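Long-range contacts in Glyoxalase/bleomycin resistance protein/dioxygenase (Sphaerobacter thermophilus, PDB 4HC5), which probably acts as a dioxygenase of the glyoxalase/bleomycin resistance protein/dioxygenase superfamily: residues A[104-109]-A[117-122]; A[111-116]-A[127-132]. All coordinates share one frame; numbering follows the deposited sequence.

Both contacts lie in one four-stranded mixed sheet, ordered 79-87, 126-132, 116-121, 103-110, of the vicinal oxygen chelate (VOC) fold. Contact 1 pairs the outer strand 103-110 with 116-121; contact 2 ties the turn of that hairpin to 126-132, on the other side of 116-121. Their centres are about 9 Å apart, and their segments alternate along the chain. Backbone pairing joins them: Phe128 N lies 2.8 Å from Phe120 O, and Leu130 N 2.8 Å from Thr118 O. In one of two Trp119 conformers its ring also meets that of Phe129. A glycerol, probably from the crystallisation liquor, sits about 6 Å from the Phe120 side chain.

Contact 1: A[104-109]-A[117-122]; sequences FTKPPE and ATWFSD
Ala117 and Glu109 form an antiparallel hydrogen-bonded pair near the turn of the beta hairpin 103-110/116-121, at the edge of one VOC-fold sheet. Ala117 N donates a hydrogen bond to Glu109 O at 2.9 Å, and Glu109 N donates one to Ala117 O at 3.0 Å. The small methyl of Ala117 suits a buried position against Phe129 and Met111. Its carbonyl also accepts a hydrogen bond from a water that donates to Pro107 O as well, bridging the two carbonyls.

Thr118 is buried with both branches employed. With OG1 anti to the backbone N (chi1 -171°), the hydroxyl reaches the irregular part of the outer strand and donates to Lys106 O at 2.6 Å, from above the carbonyl plane. This side-chain bond links the strands between two ladders whose register differs by two residues. Meanwhile CG2 packs 3.7 Å from CD2 of Phe104.

Trp119 O restores backbone pairing, accepting from Thr105 N at 3.0 Å with an N-H...O angle of 162°. In one of two conformers, the Trp119 indole runs beside the extended Lys106 chain, with Lys106 CE 4.0 Å from Trp119 CZ3; the lysine's long aliphatic part suits an aromatic neighbour, while its ammonium makes a salt bridge with Glu109 through weak hydrogen bonds.

Phe120 lies opposite Phe104 in a non-hydrogen-bonded pair. Tyr94, Leu97 and Thr98 of helix 90-99 pack on Phe104, a setting suited to a large apolar ring. The two phenyl planes meet obliquely at 54°, and the closer contact is CH-pi: Phe120 CB stands over one face of the Phe104 ring, 3.9 Å from its centroid.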
loop_
_atom_site.group_PDB
_atom_site.type_symbol
_atom_site.label_atom_id
_atom_site.label_comp_id
_atom_site.label_asym_id
_atom_site.label_seq_id
_atom_site.Cartn_x
_atom_site.Cartn_y
_atom_site.Cartn_z
ATOM N N PHE A 104 0.752 2.374 21.130
ATOM C CA PHE A 104 -0.120 3.407 20.528
ATOM C C PHE A 104 0.362 4.777 20.943
ATOM O O PHE A 104 0.976 4.952 22.032
ATOM C CB PHE A 104 -1.545 3.287 21.027
ATOM C CG PHE A 104 -2.288 2.130 20.493
ATOM C CD1 PHE A 104 -2.260 0.868 21.056
ATOM C CD2 PHE A 104 -3.054 2.301 19.337
ATOM C CE1 PHE A 104 -2.908 -0.173 20.486
ATOM C CE2 PHE A 104 -3.742 1.240 18.779
ATOM C CZ PHE A 104 -3.662 -0.011 19.345
ATOM N N THR A 105 0.093 5.785 20.123
ATOM C CA THR A 105 0.440 7.155 20.465
ATOM C C THR A 105 -0.480 7.765 21.570
ATOM O O THR A 105 -0.061 8.643 22.317
ATOM C CB THR A 105 0.487 8.061 19.243
ATOM O OG1 THR A 105 -0.773 8.074 18.629
ATOM C CG2 THR A 105 1.554 7.593 18.253
ATOM N N LYS A 106 -1.721 7.303 21.571
ATOM C CA LYS A 106 -2.773 7.807 22.497
ATOM C C LYS A 106 -4.049 7.003 22.269
ATOM O O LYS A 106 -4.129 6.254 21.247
ATOM C CB LYS A 106 -3.021 9.311 22.370
ATOM C CG LYS A 106 -3.444 9.715 20.951
ATOM C CD LYS A 106 -3.644 11.226 20.793
ATOM C CE LYS A 106 -4.017 11.554 19.369
ATOM N NZ LYS A 106 -4.084 13.026 19.326
ATOM N N PRO A 107 -5.060 7.154 23.129
ATOM C CA PRO A 107 -6.280 6.400 22.849
ATOM C C PRO A 107 -6.999 6.927 21.603
ATOM O O PRO A 107 -6.745 8.029 21.170
ATOM C CB PRO A 107 -7.113 6.631 24.121
ATOM C CG PRO A 107 -6.062 6.949 25.174
ATOM C CD PRO A 107 -5.117 7.806 24.453
ATOM N N PRO A 108 -7.918 6.136 21.088
ATOM C CA PRO A 108 -8.794 6.624 19.996
ATOM C C PRO A 108 -9.418 7.969 20.357
ATOM O O PRO A 108 -9.858 8.208 21.483
ATOM C CB PRO A 108 -9.834 5.537 19.875
ATOM C CG PRO A 108 -9.111 4.267 20.355
ATOM C CD PRO A 108 -8.304 4.789 21.510
ATOM N N GLU A 109 -9.433 8.805 19.324
ATOM C CA GLU A 109 -9.932 10.132 19.378
ATOM C C GLU A 109 -10.720 10.511 18.141
ATOM O O GLU A 109 -10.487 9.978 17.036
ATOM C CB GLU A 109 -8.730 11.045 19.458
ATOM C CG GLU A 109 -8.956 12.457 19.848
ATOM C CD GLU A 109 -7.619 13.178 20.062
ATOM O OE1 GLU A 109 -6.857 12.679 20.912
ATOM O OE2 GLU A 109 -7.332 14.109 19.320
ATOM N N ALA A 117 -10.009 7.534 15.478
ATOM C CA ALA A 117 -8.715 7.046 14.963
ATOM C C ALA A 117 -7.648 7.187 16.017
ATOM O O ALA A 117 -7.736 8.015 16.957
ATOM C CB ALA A 117 -8.336 7.758 13.684
ATOM N N THR A 118 -6.556 6.466 15.758
ATOM C CA THR A 118 -5.303 6.641 16.479
ATOM C C THR A 118 -4.158 6.100 15.647
ATOM O O THR A 118 -4.370 5.663 14.528
ATOM C CB THR A 118 -5.356 6.066 17.919
ATOM O OG1 THR A 118 -4.142 6.476 18.607
ATOM C CG2 THR A 118 -5.608 4.576 17.976
ATOM N N TRP A 119 -2.986 6.082 16.212
ATOM C CA TRP A 119 -1.775 5.552 15.537
ATOM C C TRP A 119 -1.070 4.542 16.403
ATOM O O TRP A 119 -1.057 4.645 17.641
ATOM C CB TRP A 119 -0.745 6.670 15.283
ATOM C CG TRP A 119 -1.240 7.736 14.304
ATOM C CD1 TRP A 119 -0.873 7.879 12.955
ATOM C CD2 TRP A 119 -2.164 8.854 14.569
ATOM N NE1 TRP A 119 -1.477 8.945 12.427
ATOM C CE2 TRP A 119 -2.250 9.611 13.343
ATOM C CE3 TRP A 119 -2.896 9.293 15.686
ATOM C CZ2 TRP A 119 -3.107 10.734 13.224
ATOM C CZ3 TRP A 119 -3.690 10.461 15.586
ATOM C CH2 TRP A 119 -3.814 11.147 14.379
ATOM N N PHE A 120 -0.514 3.540 15.759
ATOM C CA PHE A 120 0.287 2.546 16.435
ATOM C C PHE A 120 1.477 2.185 15.591
ATOM O O PHE A 120 1.538 2.444 14.375
ATOM C CB PHE A 120 -0.509 1.333 16.866
ATOM C CG PHE A 120 -0.819 0.399 15.741
ATOM C CD1 PHE A 120 0.037 -0.614 15.417
ATOM C CD2 PHE A 120 -2.026 0.508 15.053
ATOM C CE1 PHE A 120 -0.255 -1.477 14.385
ATOM C CE2 PHE A 120 -2.295 -0.358 14.010
ATOM C CZ PHE A 120 -1.427 -1.341 13.696
ATOM N N SER A 121 2.438 1.569 16.217
ATOM C CA SER A 121 3.644 1.082 15.539
ATOM C C SER A 121 3.918 -0.381 15.749
ATOM O O SER A 121 3.469 -1.020 16.692
ATOM C CB SER A 121 4.881 1.841 16.029
ATOM O OG SER A 121 4.808 3.249 15.771
ATOM N N ASP A 122 4.652 -0.919 14.746
ATOM C CA ASP A 122 5.161 -2.289 14.839
ATOM C C ASP A 122 6.513 -2.252 15.635
ATOM O O ASP A 122 7.005 -1.188 15.990
ATOM C CB ASP A 122 5.243 -2.986 13.482
ATOM C CG ASP A 122 6.400 -2.565 12.621
ATOM O OD1 ASP A 122 7.237 -1.772 13.000
ATOM O OD2 ASP A 122 6.409 -3.131 11.474
HETATM O O HOH W 1 -5.936 9.270 18.688
#

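Contact 2: A[111-116]-A[127-132]; sequences MPWGQR and QFFLVE
Gln115 leans its whole side chain against Val131 and Glu132. Its CB lies 4.0 Å from Val131 CG1, CG passes near Glu132 O, and CD rests 3.8 Å from the same valine methyl. Beyond CD the amide divides its work: OE1 accepts a weak hydrogen bond from Trp113 NE1, at the edge of the indole, while NE2 hydrogen-bonds to the C-terminal OXT of Glu133. Glutamine suits this place, offering an acceptor and a donor on one flat group.

The Trp113 indole meets Phe129 edge against edge, Trp113 CZ2 3.9 Å from Phe129 CE2. Met111, a selenomethionine bent at chi2 (-71°), brings SE to the edge of the Phe129 ring in a Met-aromatic contact, 4.2 Å from Phe129 CZ.

Arg116 and Glu132 run side by side. Glu132 N donates an almost straight bond to Arg116 O (175°), and Arg116 NH1 faces Glu132 OE1 at 3.5 Å, a long salt bridge. Asp91 holds the arginine's NH2, and Ile90 N the glutamate's OE2, linking both to helix 90-99. One water joins Arg116 N to Glu132 OE1; another donates to OE2 but reaches NH1 only weakly.

A type I beta turn, Met111 to Gly114, shapes the tip of this hairpin connection, folded against the neighbouring C-terminal strand of a VOC-fold sheet.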
loop_
_atom_site.group_PDB
_atom_site.type_symbol
_atom_site.label_atom_id
_atom_site.label_comp_id
_atom_site.label_asym_id
_atom_site.label_seq_id
_atom_site.Cartn_x
_atom_site.Cartn_y
_atom_site.Cartn_z
HETATM N N MSE A 111 -11.666 12.324 14.986
HETATM C CA MSE A 111 -11.110 13.154 13.980
HETATM C C MSE A 111 -12.157 14.139 13.440
HETATM O O MSE A 111 -13.359 13.834 13.466
HETATM C CB MSE A 111 -10.592 12.319 12.810
HETATM C CG MSE A 111 -9.549 11.327 13.209
HETATM SE SE MSE A 111 -7.839 12.028 13.683
HETATM C CE MSE A 111 -7.866 11.645 15.496
ATOM N N PRO A 112 -11.699 15.250 12.890
ATOM C CA PRO A 112 -12.664 16.322 12.494
ATOM C C PRO A 112 -13.397 16.047 11.200
ATOM O O PRO A 112 -14.309 16.779 10.829
ATOM C CB PRO A 112 -11.829 17.582 12.441
ATOM C CG PRO A 112 -10.444 17.065 12.105
ATOM C CD PRO A 112 -10.309 15.743 12.825
ATOM N N TRP A 113 -13.120 14.900 10.626
ATOM C CA TRP A 113 -14.019 14.243 9.585
ATOM C C TRP A 113 -14.967 13.131 10.061
ATOM O O TRP A 113 -15.607 12.432 9.259
ATOM C CB TRP A 113 -13.286 13.774 8.359
ATOM C CG TRP A 113 -12.413 12.619 8.648
ATOM C CD1 TRP A 113 -12.742 11.270 8.629
ATOM C CD2 TRP A 113 -11.048 12.706 9.017
ATOM N NE1 TRP A 113 -11.638 10.493 8.943
ATOM C CE2 TRP A 113 -10.583 11.322 9.201
ATOM C CE3 TRP A 113 -10.163 13.757 9.220
ATOM C CZ2 TRP A 113 -9.273 11.018 9.551
ATOM C CZ3 TRP A 113 -8.859 13.441 9.570
ATOM C CH2 TRP A 113 -8.423 12.124 9.769
ATOM N N GLY A 114 -15.117 12.986 11.365
ATOM C CA GLY A 114 -16.257 12.214 11.932
ATOM C C GLY A 114 -16.046 10.749 12.207
ATOM O O GLY A 114 -16.981 10.038 12.482
ATOM N N GLN A 115 -14.756 10.329 12.246
ATOM C CA GLN A 115 -14.358 8.957 12.549
ATOM C C GLN A 115 -13.331 8.999 13.639
ATOM O O GLN A 115 -12.486 9.918 13.657
ATOM C CB GLN A 115 -13.762 8.272 11.341
ATOM C CG GLN A 115 -14.742 7.933 10.268
ATOM C CD GLN A 115 -14.009 7.258 9.099
ATOM O OE1 GLN A 115 -13.120 7.892 8.458
ATOM N NE2 GLN A 115 -14.326 5.939 8.827
ATOM N N ARG A 116 -13.338 7.978 14.471
ATOM C CA ARG A 116 -12.384 7.831 15.526
ATOM C C ARG A 116 -11.156 7.097 14.999
ATOM O O ARG A 116 -11.270 6.255 14.181
ATOM C CB ARG A 116 -13.011 7.143 16.711
ATOM C CG ARG A 116 -14.056 8.014 17.371
ATOM C CD ARG A 116 -14.905 7.181 18.297
ATOM N NE ARG A 116 -14.197 6.943 19.507
ATOM C CZ ARG A 116 -14.109 5.765 20.086
ATOM N NH1 ARG A 116 -14.694 4.724 19.555
ATOM N NH2 ARG A 116 -13.442 5.667 21.182
ATOM N N GLN A 127 4.873 3.000 11.464
ATOM C CA GLN A 127 3.641 3.598 11.985
ATOM C C GLN A 127 2.458 3.493 11.003
ATOM O O GLN A 127 2.567 3.707 9.798
ATOM C CB GLN A 127 3.846 5.066 12.363
ATOM C CG GLN A 127 2.717 5.566 13.303
ATOM C CD GLN A 127 2.967 6.983 13.819
ATOM O OE1 GLN A 127 3.065 7.267 15.043
ATOM N NE2 GLN A 127 3.017 7.870 12.896
ATOM N N PHE A 128 1.356 3.069 11.630
ATOM C CA PHE A 128 0.068 2.943 10.868
ATOM C C PHE A 128 -0.942 3.872 11.503
ATOM O O PHE A 128 -1.024 4.016 12.736
ATOM C CB PHE A 128 -0.448 1.502 10.946
ATOM C CG PHE A 128 0.476 0.492 10.371
ATOM C CD1 PHE A 128 0.492 0.199 9.058
ATOM C CD2 PHE A 128 1.424 -0.133 11.151
ATOM C CE1 PHE A 128 1.359 -0.716 8.521
ATOM C CE2 PHE A 128 2.339 -1.024 10.622
ATOM C CZ PHE A 128 2.267 -1.362 9.277
ATOM N N PHE A 129 -1.867 4.361 10.669
ATOM C CA PHE A 129 -3.060 5.102 11.099
ATOM C C PHE A 129 -4.205 4.094 11.150
ATOM O O PHE A 129 -4.421 3.372 10.172
ATOM C CB PHE A 129 -3.319 6.205 10.101
ATOM C CG PHE A 129 -4.408 7.191 10.481
ATOM C CD1 PHE A 129 -4.427 7.766 11.753
ATOM C CD2 PHE A 129 -5.323 7.661 9.544
ATOM C CE1 PHE A 129 -5.381 8.723 12.046
ATOM C CE2 PHE A 129 -6.253 8.624 9.847
ATOM C CZ PHE A 129 -6.255 9.163 11.130
ATOM N N LEU A 130 -4.868 3.960 12.312
ATOM C CA LEU A 130 -5.893 3.030 12.586
ATOM C C LEU A 130 -7.192 3.817 12.720
ATOM O O LEU A 130 -7.318 4.666 13.587
ATOM C CB LEU A 130 -5.615 2.226 13.858
ATOM C CG LEU A 130 -6.636 1.189 14.242
ATOM C CD1 LEU A 130 -6.766 0.100 13.176
ATOM C CD2 LEU A 130 -6.310 0.558 15.633
ATOM N N VAL A 131 -8.170 3.475 11.869
ATOM C CA VAL A 131 -9.427 4.200 11.771
ATOM C C VAL A 131 -10.610 3.264 11.917
ATOM O O VAL A 131 -10.609 2.170 11.385
ATOM C CB VAL A 131 -9.521 4.965 10.394
ATOM C CG1 VAL A 131 -10.793 5.829 10.410
ATOM C CG2 VAL A 131 -8.289 5.786 10.145
ATOM N N GLU A 132 -11.616 3.703 12.697
ATOM C CA GLU A 132 -12.812 2.929 12.877
ATOM C C GLU A 132 -13.720 3.195 11.672
ATOM O O GLU A 132 -14.017 4.334 11.354
ATOM C CB GLU A 132 -13.523 3.351 14.155
ATOM C CG GLU A 132 -14.671 2.430 14.502
ATOM C CD GLU A 132 -15.181 2.688 15.938
ATOM O OE1 GLU A 132 -15.682 3.826 16.279
ATOM O OE2 GLU A 132 -15.015 1.747 16.711
HETATM O O HOH W 2 -15.695 6.284 14.808
HETATM O O HOH W 3 -15.083 1.375 19.334
#